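Local coordinates for periplasmic binding protein component of an ABC type zinc uptake transporter (Synechocystis sp., PDB 1PQ4), which binds zinc in the periplasm and probably hands it to the membrane components of an ABC-type zinc uptake transporter, at residues D131-L136 / V195-W200. Residues are numbered along the deposited sequence; the frame is centred on the assembly and turned at random.
Sequences DPHIWL and VFHPSW. With ZN (zinc ion), chain C.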
loop_
_atom_site.group_PDB
_atom_site.type_symbol
_atom_site.label_atom_id
_atom_site.label_comp_id
_atom_site.label_asym_id
_atom_site.label_seq_id
_atom_site.Cartn_x
_atom_site.Cartn_y
_atom_site.Cartn_z
ATOM N N ASP A 131 7.892 -8.772 1.875
ATOM C CA ASP A 131 7.213 -7.551 2.341
ATOM C C ASP A 131 6.150 -7.357 1.281
ATOM O O ASP A 131 6.454 -7.188 0.109
ATOM C CB ASP A 131 8.178 -6.376 2.307
ATOM C CG ASP A 131 7.557 -5.105 2.874
ATOM O OD1 ASP A 131 6.334 -4.882 2.700
ATOM O OD2 ASP A 131 8.315 -4.339 3.478
ATOM N N PRO A 132 4.885 -7.334 1.684
ATOM C CA PRO A 132 3.830 -7.176 0.689
ATOM C C PRO A 132 3.406 -5.747 0.291
ATOM O O PRO A 132 2.542 -5.591 -0.548
ATOM C CB PRO A 132 2.658 -7.915 1.349
ATOM C CG PRO A 132 2.793 -7.461 2.777
ATOM C CD PRO A 132 4.319 -7.487 3.040
ATOM N N HIS A 133 4.062 -4.736 0.845
ATOM C CA HIS A 133 3.592 -3.372 0.625
ATOM C C HIS A 133 3.986 -2.773 -0.708
ATOM O O HIS A 133 4.464 -1.623 -0.801
ATOM C CB HIS A 133 4.069 -2.525 1.807
ATOM C CG HIS A 133 3.588 -3.016 3.144
ATOM N ND1 HIS A 133 4.329 -3.879 3.938
ATOM C CD2 HIS A 133 2.455 -2.749 3.837
ATOM C CE1 HIS A 133 3.678 -4.109 5.059
ATOM N NE2 HIS A 133 2.543 -3.436 5.027
ATOM N N ILE A 134 3.799 -3.566 -1.757
ATOM C CA ILE A 134 4.240 -3.119 -3.078
ATOM C C ILE A 134 3.333 -2.053 -3.719
ATOM O O ILE A 134 3.699 -1.461 -4.739
ATOM C CB ILE A 134 4.344 -4.335 -4.051
ATOM C CG1 ILE A 134 2.952 -5.029 -4.153
ATOM C CG2 ILE A 134 5.442 -5.302 -3.509
ATOM C CD1 ILE A 134 1.707 -4.251 -4.509
ATOM N N TRP A 135 2.184 -1.778 -3.104
ATOM C CA TRP A 135 1.269 -0.825 -3.738
ATOM C C TRP A 135 1.629 0.626 -3.483
ATOM O O TRP A 135 0.936 1.534 -3.974
ATOM C CB TRP A 135 -0.193 -1.096 -3.299
ATOM C CG TRP A 135 -0.432 -0.777 -1.815
ATOM C CD1 TRP A 135 -0.788 0.428 -1.262
ATOM C CD2 TRP A 135 -0.349 -1.710 -0.741
ATOM N NE1 TRP A 135 -0.945 0.290 0.110
ATOM C CE2 TRP A 135 -0.683 -1.013 0.453
ATOM C CE3 TRP A 135 -0.034 -3.084 -0.676
ATOM C CZ2 TRP A 135 -0.715 -1.646 1.705
ATOM C CZ3 TRP A 135 -0.064 -3.715 0.565
ATOM C CH2 TRP A 135 -0.408 -2.997 1.739
ATOM N N LEU A 136 2.698 0.837 -2.710
ATOM C CA LEU A 136 3.093 2.209 -2.402
ATOM C C LEU A 136 4.322 2.642 -3.182
ATOM O O LEU A 136 4.933 3.659 -2.880
ATOM C CB LEU A 136 3.303 2.364 -0.878
ATOM C CG LEU A 136 1.947 2.196 -0.150
ATOM C CD1 LEU A 136 2.215 1.948 1.336
ATOM C CD2 LEU A 136 1.034 3.401 -0.354
ATOM N N VAL A 195 8.142 5.808 11.625
ATOM C CA VAL A 195 6.739 5.519 11.418
ATOM C C VAL A 195 6.400 4.394 12.351
ATOM O O VAL A 195 7.274 3.689 12.848
ATOM C CB VAL A 195 6.409 5.000 9.988
ATOM C CG1 VAL A 195 6.588 6.064 9.015
ATOM C CG2 VAL A 195 7.334 3.796 9.631
ATOM N N PHE A 196 5.128 4.242 12.601
ATOM C CA PHE A 196 4.771 3.182 13.505
ATOM C C PHE A 196 4.838 1.851 12.763
ATOM O O PHE A 196 5.685 1.035 13.070
ATOM C CB PHE A 196 3.380 3.397 14.086
ATOM C CG PHE A 196 2.978 2.291 15.014
ATOM C CD1 PHE A 196 3.602 2.161 16.261
ATOM C CD2 PHE A 196 2.091 1.302 14.595
ATOM C CE1 PHE A 196 3.362 1.076 17.071
ATOM C CE2 PHE A 196 1.845 0.188 15.428
ATOM C CZ PHE A 196 2.493 0.097 16.661
ATOM N N HIS A 197 3.963 1.679 11.769
ATOM C CA HIS A 197 3.890 0.401 11.021
ATOM C C HIS A 197 4.711 0.551 9.733
ATOM O O HIS A 197 4.498 1.490 8.959
ATOM C CB HIS A 197 2.430 0.119 10.726
ATOM C CG HIS A 197 2.220 -1.061 9.844
ATOM N ND1 HIS A 197 2.373 -2.358 10.289
ATOM C CD2 HIS A 197 1.862 -1.145 8.537
ATOM C CE1 HIS A 197 2.111 -3.194 9.301
ATOM N NE2 HIS A 197 1.806 -2.485 8.227
ATOM N N PRO A 198 5.652 -0.383 9.492
ATOM C CA PRO A 198 6.514 -0.316 8.315
ATOM C C PRO A 198 5.843 -0.696 7.024
ATOM O O PRO A 198 6.017 -1.785 6.501
ATOM C CB PRO A 198 7.688 -1.238 8.692
ATOM C CG PRO A 198 7.003 -2.338 9.460
ATOM C CD PRO A 198 5.929 -1.594 10.292
ATOM N N SER A 199 5.041 0.186 6.492
ATOM C CA SER A 199 4.461 -0.172 5.217
ATOM C C SER A 199 5.170 0.557 4.087
ATOM O O SER A 199 4.745 0.472 2.930
ATOM C CB SER A 199 2.987 0.201 5.225
ATOM O OG SER A 199 2.836 1.476 5.738
ATOM N N TRP A 200 6.255 1.265 4.398
ATOM C CA TRP A 200 6.875 2.103 3.368
ATOM C C TRP A 200 8.251 1.656 2.863
ATOM O O TRP A 200 8.997 2.482 2.322
ATOM C CB TRP A 200 6.984 3.569 3.888
ATOM C CG TRP A 200 5.683 4.108 4.445
ATOM C CD1 TRP A 200 5.239 4.037 5.747
ATOM C CD2 TRP A 200 4.621 4.683 3.688
ATOM N NE1 TRP A 200 3.951 4.529 5.836
ATOM C CE2 TRP A 200 3.548 4.929 4.582
ATOM C CE3 TRP A 200 4.467 5.014 2.332
ATOM C CZ2 TRP A 200 2.341 5.481 4.161
ATOM C CZ3 TRP A 200 3.261 5.572 1.912
ATOM C CH2 TRP A 200 2.209 5.796 2.829
HETATM ZN ZN ZN C . 1.007 -3.145 6.449
HETATM O O HOH W 1 7.228 -1.929 4.043
HETATM O O HOH W 2 6.145 0.239 0.604
HETATM O O HOH W 3 -0.485 -1.665 5.565
#
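His133 and His197 grip one zinc ion from two separate loops, those ahead of helices 138-155 and 201-206. His133 and Leu136 contribute nearly equally from 131-136; His133 leads to the metal. Its CB rests 3.3 Å from Ser199 O, and with CG anti to the carbonyl carbon (chi1 -58°) the ring lies flat against the loop 195-200. CG lies nearest Ser199 CA, which sits over the middle of one face, 3.6 Å from the centroid of the His133 ring, a CH-pi contact. CE1 faces Pro198 O, above the rim of that face; Pro132 CG lies over the rim of the opposite one. The short side chain of Ser199 lets its CA approach, while Ser199 CB meets His133 CD2 at 3.3 Å. His133 ND1 donates its N-H to Asp131 OD1 at 2.6 Å, on the syn side, somewhat out of the carboxylate plane but close to the ring plane. The same OD1 takes the backbone N-H of His133, closing an Asx turn that fixes the carboxylate. At the tip, His133 NE2 binds zinc at 2.1 Å, as does His197 NE2; His37 and a water complete the four ligands. Next along the loop, Leu136 CD1 makes a CH-pi contact with the Trp200 indole face, 3.8 Å from Trp200 CZ3, apolar partners fitting a buried place. Waters join Asp131 OD2 to Pro198 O and His133 O to Ser199 O. His197 ND1 similarly bonds Glu215, so carboxylates back both imidazoles. Such second-shell anions would hold NE2 toward the metal and probably make it a stronger donor, in keeping with zinc capture.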